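Oligogalacturonate-specific porin KdgM (Dickeya dadantii, PDB 4FQE) forms a monomeric beta-barrel pore in the bacterial outer membrane that is specific for oligogalacturonides and is required for full virulence. Local coordinates at residues S2-H7 with K18-I23; E36-Q41 with G59-A64; V73-P78 with R96-V101. One frame throughout, in Å; residues are numbered along the deposited sequence. Where two conformers were deposited one is given.

In the fold
The chain is a closed antiparallel barrel in which each strand pairs with the next, so the contacts follow one another in series and none encloses or crosses another. From the N terminus, contact 1 closes the first hairpin, strands 2-9 and 18-26. Contact 2 closes the longer loop between strands 31-40 and 57-69. The two touch, because strands 18-26 and 31-40 are neighbours: Arg20 NH1 forms a salt bridge with Glu36 OE2 at 2.8 Å. Contact 3 then closes the hairpin of strands 74-85 and 90-100 on the opposite side of the chain's centre, its centre about 26 Å from that of contact 2.

Contact 1. Residues S2-H7 with K18-I23; sequences SIDYRH and KDRLLI. With C8E ((hydroxyethyloxy)tri(ethyloxy)octane), chain G.
Tyr5 and His7 converge on Asp19 across the first hairpin of the porin barrel, where strands 2-7 and 18-23 run antiparallel. One carboxylate oxygen takes both bonds: Tyr5 OH lies a very short 2.5 Å from Asp19 OD1, and His7 ND1 reaches the same atom at 2.7 Å. The second bond lies in the imidazole plane but arrives from above the carboxylate plane. With CG anti to the backbone N (chi1 -175°) the His7 ring runs along its own strand, and its rotation turns ND1 across to Asp19. On the same face Ile3 and Ile23 stand side by side, and Ile3 CG2 meets Leu21 CG at 4.0 Å; the octyl tail of a detergent molecule covers Ile3 and Tyr5 CB, so branched apolar residues suit this surface.

The other face is dominated by charged groups. Arg20, with CG squeezed between backbone N and carbonyl carbon (chi1 74°) and the chain bent again at chi2, turns its guanidinium edge to Asp4. NE and NH2 both grip Asp4 OD1 from one face of the carboxylate, each at 3.2 Å. Tyr189 OH also bonds that oxygen, while Glu36 takes Arg20 NH1 and probably offsets the gathered positive charge. Leu22 CD2 covers one face of the Arg20 guanidinium, and Arg6 lays its own flat on the opposite face, planes 28° apart, with Arg6 CZ 3.7 Å from Arg20 NH1.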
loop_
_atom_site.group_PDB
_atom_site.type_symbol
_atom_site.label_atom_id
_atom_site.label_comp_id
_atom_site.label_asym_id
_atom_site.label_seq_id
_atom_site.Cartn_x
_atom_site.Cartn_y
_atom_site.Cartn_z
ATOM N N SER A 2 6.757 9.553 7.733
ATOM C CA SER A 2 7.556 9.123 6.634
ATOM C C SER A 2 7.104 9.780 5.313
ATOM O O SER A 2 5.960 10.225 5.159
ATOM C CB SER A 2 7.630 7.591 6.599
ATOM O OG SER A 2 6.409 7.026 6.215
ATOM N N ILE A 3 8.058 9.921 4.400
ATOM C CA ILE A 3 7.810 10.420 3.058
ATOM C C ILE A 3 8.360 9.343 2.105
ATOM O O ILE A 3 9.502 8.888 2.243
ATOM C CB ILE A 3 8.525 11.764 2.838
ATOM C CG1 ILE A 3 7.963 12.828 3.782
ATOM C CG2 ILE A 3 8.401 12.239 1.384
ATOM C CD1 ILE A 3 8.818 14.086 3.865
ATOM N N ASP A 4 7.530 8.931 1.165
ATOM C CA ASP A 4 7.803 7.795 0.329
ATOM C C ASP A 4 7.679 8.284 -1.103
ATOM O O ASP A 4 6.605 8.664 -1.547
ATOM C CB ASP A 4 6.814 6.656 0.647
ATOM C CG ASP A 4 7.118 5.368 -0.113
ATOM O OD1 ASP A 4 7.212 5.370 -1.346
ATOM O OD2 ASP A 4 7.146 4.318 0.553
ATOM N N TYR A 5 8.793 8.244 -1.818
ATOM C CA TYR A 5 8.797 8.467 -3.237
ATOM C C TYR A 5 8.914 7.156 -4.010
ATOM O O TYR A 5 9.684 6.277 -3.632
ATOM C CB TYR A 5 9.997 9.335 -3.645
ATOM C CG TYR A 5 10.183 9.310 -5.154
ATOM C CD1 TYR A 5 9.297 9.998 -5.990
ATOM C CD2 TYR A 5 11.177 8.543 -5.743
ATOM C CE1 TYR A 5 9.450 9.952 -7.370
ATOM C CE2 TYR A 5 11.335 8.483 -7.123
ATOM C CZ TYR A 5 10.461 9.194 -7.924
ATOM O OH TYR A 5 10.628 9.135 -9.285
ATOM N N ARG A 6 8.145 7.029 -5.084
ATOM C CA ARG A 6 8.118 5.789 -5.861
ATOM C C ARG A 6 7.952 6.109 -7.350
ATOM O O ARG A 6 7.155 6.976 -7.718
ATOM C CB ARG A 6 6.980 4.856 -5.380
ATOM C CG ARG A 6 7.022 3.463 -5.982
ATOM C CD ARG A 6 5.915 2.554 -5.438
ATOM N NE ARG A 6 4.620 2.902 -6.029
ATOM C CZ ARG A 6 3.438 2.451 -5.617
ATOM N NH1 ARG A 6 3.343 1.614 -4.593
ATOM N NH2 ARG A 6 2.332 2.850 -6.261
ATOM N N HIS A 7 8.705 5.407 -8.184
ATOM C CA HIS A 7 8.597 5.461 -9.647
ATOM C C HIS A 7 8.160 4.119 -10.147
ATOM O O HIS A 7 8.675 3.071 -9.703
ATOM C CB HIS A 7 9.937 5.852 -10.261
ATOM C CG HIS A 7 9.897 6.046 -11.766
ATOM N ND1 HIS A 7 9.507 7.195 -12.332
ATOM C CD2 HIS A 7 10.221 5.187 -12.810
ATOM C CE1 HIS A 7 9.560 7.101 -13.661
ATOM N NE2 HIS A 7 10.014 5.874 -13.969
ATOM N N LYS A 18 4.751 6.324 -13.982
ATOM C CA LYS A 18 4.017 6.967 -12.895
ATOM C C LYS A 18 4.992 7.338 -11.792
ATOM O O LYS A 18 5.967 6.596 -11.523
ATOM C CB LYS A 18 2.935 6.040 -12.319
ATOM C CG LYS A 18 1.938 5.457 -13.320
ATOM C CD LYS A 18 1.019 4.454 -12.611
ATOM C CE LYS A 18 -0.015 3.791 -13.524
ATOM N NZ LYS A 18 -1.272 3.502 -12.750
ATOM N N ASP A 19 4.743 8.469 -11.142
ATOM C CA ASP A 19 5.464 8.838 -9.939
ATOM C C ASP A 19 4.499 9.210 -8.821
ATOM O O ASP A 19 3.354 9.645 -9.066
ATOM C CB ASP A 19 6.401 10.015 -10.203
ATOM C CG ASP A 19 7.547 9.657 -11.131
ATOM O OD1 ASP A 19 8.566 9.105 -10.688
ATOM O OD2 ASP A 19 7.453 9.942 -12.334
ATOM N N ARG A 20 4.965 9.059 -7.594
ATOM C CA ARG A 20 4.146 9.447 -6.443
ATOM C C ARG A 20 4.971 9.962 -5.279
ATOM O O ARG A 20 6.129 9.590 -5.099
ATOM C CB ARG A 20 3.267 8.267 -5.983
ATOM C CG ARG A 20 3.998 7.142 -5.247
ATOM C CD ARG A 20 4.135 7.386 -3.743
ATOM N NE ARG A 20 4.570 6.192 -2.995
ATOM C CZ ARG A 20 3.826 5.129 -2.723
ATOM N NH1 ARG A 20 2.554 5.050 -3.102
ATOM N NH2 ARG A 20 4.376 4.111 -2.059
ATOM N N LEU A 21 4.355 10.783 -4.435
ATOM C CA LEU A 21 4.949 11.129 -3.176
ATOM C C LEU A 21 3.881 10.967 -2.102
ATOM O O LEU A 21 2.874 11.634 -2.184
ATOM C CB LEU A 21 5.401 12.576 -3.180
ATOM C CG LEU A 21 6.416 12.876 -2.082
ATOM C CD1 LEU A 21 7.730 12.317 -2.611
ATOM C CD2 LEU A 21 6.525 14.379 -1.743
ATOM N N LEU A 22 4.163 10.128 -1.117
ATOM C CA LEU A 22 3.187 9.696 -0.086
ATOM C C LEU A 22 3.778 10.016 1.260
ATOM O O LEU A 22 4.848 9.513 1.614
ATOM C CB LEU A 22 2.891 8.196 -0.202
ATOM C CG LEU A 22 2.198 7.461 0.974
ATOM C CD1 LEU A 22 0.790 7.991 1.203
ATOM C CD2 LEU A 22 2.197 5.950 0.695
ATOM N N ILE A 23 3.074 10.872 2.005
ATOM C CA ILE A 23 3.489 11.277 3.316
ATOM C C ILE A 23 2.498 10.716 4.319
ATOM O O ILE A 23 1.298 10.873 4.137
ATOM C CB ILE A 23 3.456 12.829 3.413
ATOM C CG1 ILE A 23 4.188 13.461 2.230
ATOM C CG2 ILE A 23 4.074 13.289 4.720
ATOM C CD1 ILE A 23 3.799 14.950 2.087
HETATM C C1 C8E G . 10.239 12.992 -1.336
HETATM C C2 C8E G . 11.484 12.185 -1.628
HETATM C C3 C8E G . 11.654 10.992 -0.685
HETATM C C4 C8E G . 11.789 11.415 0.774
HETATM C C5 C8E G . 13.051 12.232 1.058
HETATM C C6 C8E G . 12.760 13.656 1.541
HETATM C C7 C8E G . 13.098 13.825 3.018
HETATM C C8 C8E G . 13.352 15.290 3.384
HETATM O O9 C8E G . 14.204 15.409 4.524
HETATM C C10 C8E G . 15.567 15.204 4.157
HETATM C C11 C8E G . 16.543 15.348 5.296
HETATM O O12 C8E G . 17.689 14.523 5.033
HETATM C C13 C8E G . 18.377 14.765 3.779
HETATM C C14 C8E G . 19.575 15.682 3.956
HETATM O O15 C8E G . 20.137 15.952 2.653
HETATM C C16 C8E G . 19.448 16.948 1.897
HETATM C C17 C8E G . 19.030 16.492 0.523
HETATM O O18 C8E G . 17.990 17.363 0.067
HETATM C C19 C8E G . 16.969 16.732 -0.689
HETATM C C20 C8E G . 15.663 16.770 0.082
HETATM O O21 C8E G . 14.580 16.852 -0.855
HETATM O O HOH W 1 4.814 7.482 3.581
#

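Contact 2. Residues E36-Q41 with G59-A64; sequences EVKWAQ and GTEVVA. With C8E ((hydroxyethyloxy)tri(ethyloxy)octane), chain F.
Glu36 and Glu61 face each other as a hydrogen-bonded antiparallel pair, and Lys38 with Gly59 forms the next such pair. The backbone ladder comprises four bonds in two reciprocal sets. Glu36 N gives to Glu61 O at 2.7 Å, and Glu61 N returns the bond to Glu36 O; Lys38 N gives to Gly59 O at 2.8 Å and Gly59 N to Lys38 O. Between them lies the non-hydrogen-bonded pair of Val37 and Thr60, where Thr60 CA approaches Glu36 O in a CA-H...O contact.

Charged interactions occupy the face that carries Glu36, Lys38 and Glu61. Both glutamates run extended from CG anti to the backbone N, which brings Glu36 OE1 to 4.1 Å from Glu61 OE1 with the carboxylate planes 40° apart. A water joins the two like-charged groups, donating to Glu36 OE1 at 2.6 Å and to Glu61 OE1 at 2.8 Å, and so probably eases their repulsion. Lys38 stretches its straight chain over this face and makes a long salt bridge from NZ to Glu61 OE1, 3.6 Å. Each charge has a further partner: Glu36 binds Arg20, Lys38 binds Glu83, and Glu61 binds Arg92. Gly59 adds no side chain to this face opposite Lys38.

The other face meets detergent. Val37 and Thr60 stand side by side there, pointing the same way. The polyether part of the detergent passes Thr60 OG1, while its octyl tail lies against Ala64, with Ala64 CB 3.6 Å from the terminal carbon C1. Small and beta-branched residues suit such a surface. Charge on one face and detergent on the other are characteristic of a transmembrane beta barrel, whose polar side lines the pore and whose apolar side meets the membrane.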
loop_
_atom_site.group_PDB
_atom_site.type_symbol
_atom_site.label_atom_id
_atom_site.label_comp_id
_atom_site.label_asym_id
_atom_site.label_seq_id
_atom_site.Cartn_x
_atom_site.Cartn_y
_atom_site.Cartn_z
ATOM N N GLU A 36 -1.194 11.728 -0.493
ATOM C CA GLU A 36 -0.361 11.274 -1.597
ATOM C C GLU A 36 -0.656 12.140 -2.811
ATOM O O GLU A 36 -1.817 12.421 -3.091
ATOM C CB GLU A 36 -0.621 9.811 -1.928
ATOM C CG GLU A 36 0.278 9.273 -3.017
ATOM C CD GLU A 36 0.171 7.765 -3.209
ATOM O OE1 GLU A 36 -0.721 7.107 -2.595
ATOM O OE2 GLU A 36 0.993 7.224 -4.012
ATOM N N VAL A 37 0.395 12.561 -3.507
ATOM C CA VAL A 37 0.253 13.230 -4.782
ATOM C C VAL A 37 0.859 12.312 -5.835
ATOM O O VAL A 37 1.873 11.658 -5.574
ATOM C CB VAL A 37 0.896 14.632 -4.771
ATOM C CG1 VAL A 37 0.203 15.483 -3.726
ATOM C CG2 VAL A 37 2.406 14.593 -4.547
ATOM N N LYS A 38 0.188 12.213 -6.978
ATOM C CA LYS A 38 0.536 11.257 -8.015
ATOM C C LYS A 38 0.543 11.990 -9.328
ATOM O O LYS A 38 -0.308 12.836 -9.552
ATOM C CB LYS A 38 -0.509 10.122 -8.078
ATOM C CG LYS A 38 -0.865 9.487 -6.744
ATOM C CD LYS A 38 -2.006 8.461 -6.879
ATOM C CE LYS A 38 -2.323 7.814 -5.555
ATOM N NZ LYS A 38 -3.510 6.908 -5.584
ATOM N N TRP A 39 1.524 11.676 -10.173
ATOM C CA TRP A 39 1.554 12.149 -11.542
ATOM C C TRP A 39 2.090 11.098 -12.495
ATOM O O TRP A 39 2.948 10.278 -12.117
ATOM C CB TRP A 39 2.340 13.451 -11.621
ATOM C CG TRP A 39 3.809 13.410 -11.253
ATOM C CD1 TRP A 39 4.903 13.485 -12.120
ATOM C CD2 TRP A 39 4.400 13.378 -9.906
ATOM N NE1 TRP A 39 6.087 13.462 -11.425
ATOM C CE2 TRP A 39 5.859 13.408 -10.094
ATOM C CE3 TRP A 39 3.894 13.313 -8.620
ATOM C CZ2 TRP A 39 6.741 13.360 -9.025
ATOM C CZ3 TRP A 39 4.796 13.277 -7.550
ATOM C CH2 TRP A 39 6.186 13.282 -7.751
ATOM N N ALA A 40 1.568 11.088 -13.721
ATOM C CA ALA A 40 1.791 10.007 -14.671
ATOM C C ALA A 40 1.748 10.537 -16.086
ATOM O O ALA A 40 1.004 11.489 -16.386
ATOM C CB ALA A 40 0.764 8.900 -14.495
ATOM N N GLN A 41 2.535 9.930 -16.973
ATOM C CA GLN A 41 2.613 10.386 -18.370
ATOM C C GLN A 41 2.456 9.214 -19.320
ATOM O O GLN A 41 3.047 8.151 -19.078
ATOM C CB GLN A 41 3.953 11.094 -18.630
ATOM C CG GLN A 41 4.016 12.547 -18.139
ATOM C CD GLN A 41 5.095 13.389 -18.822
ATOM O OE1 GLN A 41 5.100 13.560 -20.051
ATOM N NE2 GLN A 41 6.008 13.941 -18.020
ATOM N N GLY A 59 -3.134 13.408 -9.617
ATOM C CA GLY A 59 -4.123 13.062 -8.605
ATOM C C GLY A 59 -3.602 13.216 -7.202
ATOM O O GLY A 59 -2.405 13.380 -6.993
ATOM N N THR A 60 -4.522 13.171 -6.227
ATOM C CA THR A 60 -4.128 13.206 -4.836
ATOM C C THR A 60 -5.041 12.302 -4.047
ATOM O O THR A 60 -6.254 12.284 -4.309
ATOM C CB THR A 60 -4.189 14.603 -4.229
ATOM O OG1 THR A 60 -4.929 15.452 -5.100
ATOM C CG2 THR A 60 -2.801 15.206 -4.058
ATOM N N GLU A 61 -4.480 11.616 -3.065
ATOM C CA GLU A 61 -5.299 10.773 -2.176
ATOM C C GLU A 61 -5.016 11.065 -0.714
ATOM O O GLU A 61 -3.886 11.280 -0.320
ATOM C CB GLU A 61 -5.107 9.296 -2.488
ATOM C CG GLU A 61 -6.004 8.352 -1.678
ATOM C CD GLU A 61 -5.856 6.904 -2.094
ATOM O OE1 GLU A 61 -4.714 6.443 -2.222
ATOM O OE2 GLU A 61 -6.881 6.209 -2.314
ATOM N N VAL A 62 -6.074 11.090 0.095
ATOM C CA VAL A 62 -5.913 11.208 1.532
ATOM C C VAL A 62 -6.595 10.024 2.179
ATOM O O VAL A 62 -7.632 9.560 1.708
ATOM C CB VAL A 62 -6.486 12.534 2.096
ATOM C CG1 VAL A 62 -7.968 12.660 1.773
ATOM C CG2 VAL A 62 -6.241 12.608 3.601
ATOM N N VAL A 63 -5.989 9.523 3.249
ATOM C CA VAL A 63 -6.485 8.339 3.966
ATOM C C VAL A 63 -6.433 8.688 5.442
ATOM O O VAL A 63 -5.417 9.181 5.931
ATOM C CB VAL A 63 -5.601 7.077 3.733
ATOM C CG1 VAL A 63 -6.183 5.810 4.410
ATOM C CG2 VAL A 63 -5.368 6.825 2.243
ATOM N N ALA A 64 -7.517 8.411 6.140
ATOM C CA ALA A 64 -7.550 8.390 7.608
ATOM C C ALA A 64 -7.946 6.991 8.076
ATOM O O ALA A 64 -8.751 6.333 7.442
ATOM C CB ALA A 64 -8.541 9.432 8.131
HETATM C C1 C8E F . -10.714 12.107 9.155
HETATM C C2 C8E F . -11.585 12.135 7.912
HETATM C C3 C8E F . -10.827 12.238 6.575
HETATM C C4 C8E F . -9.606 13.141 6.618
HETATM C C5 C8E F . -9.414 13.946 5.335
HETATM C C6 C8E F . -8.396 15.062 5.576
HETATM C C7 C8E F . -8.170 15.960 4.348
HETATM C C8 C8E F . -9.005 17.245 4.384
HETATM O O9 C8E F . -8.458 18.241 3.514
HETATM C C10 C8E F . -9.394 18.923 2.668
HETATM C C11 C8E F . -8.784 20.243 2.203
HETATM O O12 C8E F . -8.446 20.197 0.810
HETATM C C13 C8E F . -7.110 20.631 0.509
HETATM C C14 C8E F . -6.933 20.924 -0.985
HETATM O O15 C8E F . -7.828 20.132 -1.790
HETATM C C16 C8E F . -7.204 19.349 -2.815
HETATM C C17 C8E F . -8.051 18.112 -3.124
HETATM O O18 C8E F . -7.861 17.133 -2.092
HETATM C C19 C8E F . -7.501 15.818 -2.530
HETATM C C20 C8E F . -8.444 14.769 -1.944
HETATM O O21 C8E F . -9.654 15.370 -1.469
HETATM O O HOH W 2 -2.447 7.171 -0.670
#

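Contact 3. Residues V73-P78 with R96-V101; sequences VFSIEP and RGRANV. With C8E ((hydroxyethyloxy)tri(ethyloxy)octane), chain H.
This is a hairpin pairing, in which Phe74, Ser75, Ile76 and Glu77 face Ala99, Arg98, Gly97 and Arg96 in antiparallel register between strands 74-85 and 90-100 of the barrel. Reciprocal backbone bonds join Ser75 with Arg98 and Glu77 with Arg96, and Asn100 N adds one more to Val73 O at 2.8 Å where strand 74-85 begins.

The main side-chain link is the salt bridge of Glu77 with Arg96. They lie side by side, and the arginine, bent at chi3 (35°), presents its edge to the carboxylate. NE reaches Glu77 OE2 at 3.1 Å, and NH1 meets that same oxygen at 3.3 Å, both from one face of the carboxylate plane; NH1 also makes a weak bond to OE1. Tyr94 and Arg26 bind Glu77 OE1 as well, so the carboxylate is held at both oxygens, which would favour its charged form. Ser75, short enough to stay close to the backbone, sets OG 3.4 Å from Arg98 CB and shares a water with Arg96 O, 2.8 Å from OG.

On the opposite face Phe74 leans its CE1 on Ala99 CB at 3.7 Å, and Val73 CG1 covers one ring face. Ala99 leaves room for the ring, and Gly97 adds no side chain beside Ile76. A polar face toward the barrel interior and an apolar face toward the membrane are characteristic of neighbouring strands in a transmembrane beta barrel.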
loop_
_atom_site.group_PDB
_atom_site.type_symbol
_atom_site.label_atom_id
_atom_site.label_comp_id
_atom_site.label_asym_id
_atom_site.label_seq_id
_atom_site.Cartn_x
_atom_site.Cartn_y
_atom_site.Cartn_z
ATOM N N VAL A 73 -1.110 -10.379 18.506
ATOM C CA VAL A 73 -1.302 -11.100 17.271
ATOM C C VAL A 73 -2.304 -10.457 16.316
ATOM O O VAL A 73 -1.976 -10.239 15.155
ATOM C CB VAL A 73 -1.737 -12.550 17.554
ATOM C CG1 VAL A 73 -1.947 -13.307 16.254
ATOM C CG2 VAL A 73 -0.691 -13.269 18.429
ATOM N N PHE A 74 -3.531 -10.183 16.780
ATOM C CA PHE A 74 -4.619 -9.765 15.867
ATOM C C PHE A 74 -4.892 -8.262 15.979
ATOM O O PHE A 74 -4.900 -7.711 17.077
ATOM C CB PHE A 74 -5.928 -10.548 16.158
ATOM C CG PHE A 74 -5.840 -12.021 15.865
ATOM C CD1 PHE A 74 -5.589 -12.476 14.565
ATOM C CD2 PHE A 74 -5.965 -12.968 16.889
ATOM C CE1 PHE A 74 -5.497 -13.833 14.298
ATOM C CE2 PHE A 74 -5.852 -14.317 16.623
ATOM C CZ PHE A 74 -5.632 -14.753 15.331
ATOM N N SER A 75 -5.107 -7.606 14.837
ATOM C CA SER A 75 -5.547 -6.224 14.810
ATOM C C SER A 75 -6.541 -6.007 13.657
ATOM O O SER A 75 -6.581 -6.773 12.710
ATOM C CB SER A 75 -4.342 -5.278 14.673
ATOM O OG SER A 75 -3.664 -5.506 13.454
ATOM N N ILE A 76 -7.379 -4.992 13.784
ATOM C CA ILE A 76 -8.288 -4.610 12.718
ATOM C C ILE A 76 -8.186 -3.104 12.500
ATOM O O ILE A 76 -8.072 -2.338 13.474
ATOM C CB ILE A 76 -9.737 -5.001 13.028
ATOM C CG1 ILE A 76 -10.177 -4.402 14.363
ATOM C CG2 ILE A 76 -9.866 -6.514 13.038
ATOM C CD1 ILE A 76 -11.639 -4.595 14.633
ATOM N N GLU A 77 -8.198 -2.703 11.217
ATOM C CA GLU A 77 -7.986 -1.312 10.768
ATOM C C GLU A 77 -9.078 -0.861 9.796
ATOM O O GLU A 77 -9.015 -1.185 8.621
ATOM C CB GLU A 77 -6.615 -1.170 10.087
ATOM C CG GLU A 77 -6.327 0.230 9.512
ATOM C CD GLU A 77 -5.047 0.278 8.682
ATOM O OE1 GLU A 77 -4.743 1.341 8.123
ATOM O OE2 GLU A 77 -4.337 -0.734 8.563
ATOM N N PRO A 78 -10.098 -0.122 10.281
ATOM C CA PRO A 78 -11.053 0.472 9.358
ATOM C C PRO A 78 -10.435 1.737 8.806
ATOM O O PRO A 78 -9.658 2.383 9.499
ATOM C CB PRO A 78 -12.259 0.789 10.234
ATOM C CG PRO A 78 -11.733 0.871 11.619
ATOM C CD PRO A 78 -10.573 -0.069 11.673
ATOM N N ARG A 96 -8.958 -3.665 7.047
ATOM C CA ARG A 96 -7.784 -4.532 6.952
ATOM C C ARG A 96 -7.600 -5.296 8.269
ATOM O O ARG A 96 -7.474 -4.698 9.325
ATOM C CB ARG A 96 -6.518 -3.719 6.624
ATOM C CG ARG A 96 -5.241 -4.562 6.578
ATOM C CD ARG A 96 -4.097 -3.907 5.799
ATOM N NE ARG A 96 -4.104 -2.453 5.982
ATOM C CZ ARG A 96 -3.600 -1.562 5.127
ATOM N NH1 ARG A 96 -3.681 -0.270 5.408
ATOM N NH2 ARG A 96 -3.028 -1.944 3.988
ATOM N N GLY A 97 -7.590 -6.612 8.196
ATOM C CA GLY A 97 -7.218 -7.436 9.337
ATOM C C GLY A 97 -5.795 -7.885 9.239
ATOM O O GLY A 97 -5.320 -8.209 8.140
ATOM N N ARG A 98 -5.110 -7.928 10.376
ATOM C CA ARG A 98 -3.723 -8.364 10.423
ATOM C C ARG A 98 -3.490 -9.408 11.511
ATOM O O ARG A 98 -4.001 -9.281 12.627
ATOM C CB ARG A 98 -2.795 -7.167 10.641
ATOM C CG ARG A 98 -1.329 -7.545 10.746
ATOM C CD ARG A 98 -0.428 -6.343 10.997
ATOM N NE ARG A 98 0.975 -6.761 11.035
ATOM C CZ ARG A 98 2.014 -5.978 11.338
ATOM N NH1 ARG A 98 1.851 -4.683 11.664
ATOM N NH2 ARG A 98 3.229 -6.498 11.332
ATOM N N ALA A 99 -2.716 -10.444 11.177
ATOM C CA ALA A 99 -2.274 -11.441 12.161
ATOM C C ALA A 99 -0.755 -11.552 12.146
ATOM O O ALA A 99 -0.187 -11.873 11.117
ATOM C CB ALA A 99 -2.896 -12.797 11.858
ATOM N N ASN A 100 -0.111 -11.231 13.260
ATOM C CA ASN A 100 1.301 -11.569 13.446
ATOM C C ASN A 100 1.490 -13.032 13.800
ATOM O O ASN A 100 1.306 -13.446 14.950
ATOM C CB ASN A 100 1.942 -10.675 14.489
ATOM C CG ASN A 100 1.790 -9.227 14.147
ATOM O OD1 ASN A 100 2.123 -8.812 13.044
ATOM N ND2 ASN A 100 1.256 -8.444 15.071
ATOM N N VAL A 101 1.838 -13.824 12.791
ATOM C CA VAL A 101 2.052 -15.273 12.974
ATOM C C VAL A 101 3.273 -15.531 13.860
ATOM O O VAL A 101 3.219 -16.332 14.805
ATOM C CB VAL A 101 2.240 -15.990 11.611
ATOM C CG1 VAL A 101 2.417 -17.497 11.802
ATOM C CG2 VAL A 101 1.065 -15.683 10.690
HETATM C C1 C8E H . -15.072 -1.572 3.629
HETATM C C2 C8E H . -16.338 -1.161 4.336
HETATM C C3 C8E H . -16.206 -1.495 5.813
HETATM C C4 C8E H . -15.065 -0.723 6.463
HETATM C C5 C8E H . -15.558 0.332 7.432
HETATM C C6 C8E H . -15.922 1.597 6.670
HETATM C C7 C8E H . -14.870 2.684 6.824
HETATM C C8 C8E H . -15.392 4.029 6.324
HETATM O O9 C8E H . -15.979 4.761 7.404
HETATM C C10 C8E H . -16.540 6.018 7.008
HETATM C C11 C8E H . -16.303 7.051 8.110
HETATM O O12 C8E H . -15.205 7.910 7.805
HETATM C C13 C8E H . -14.590 8.527 8.942
HETATM C C14 C8E H . -13.478 7.636 9.500
HETATM O O15 C8E H . -12.243 8.342 9.690
HETATM C C16 C8E H . -11.524 8.014 10.893
HETATM C C17 C8E H . -10.718 6.725 10.777
HETATM O O18 C8E H . -11.489 5.616 11.258
HETATM C C19 C8E H . -11.924 4.725 10.234
HETATM C C20 C8E H . -13.412 4.433 10.371
HETATM O O21 C8E H . -14.075 4.570 9.111
HETATM O O HOH W 3 -5.120 -4.369 11.315
#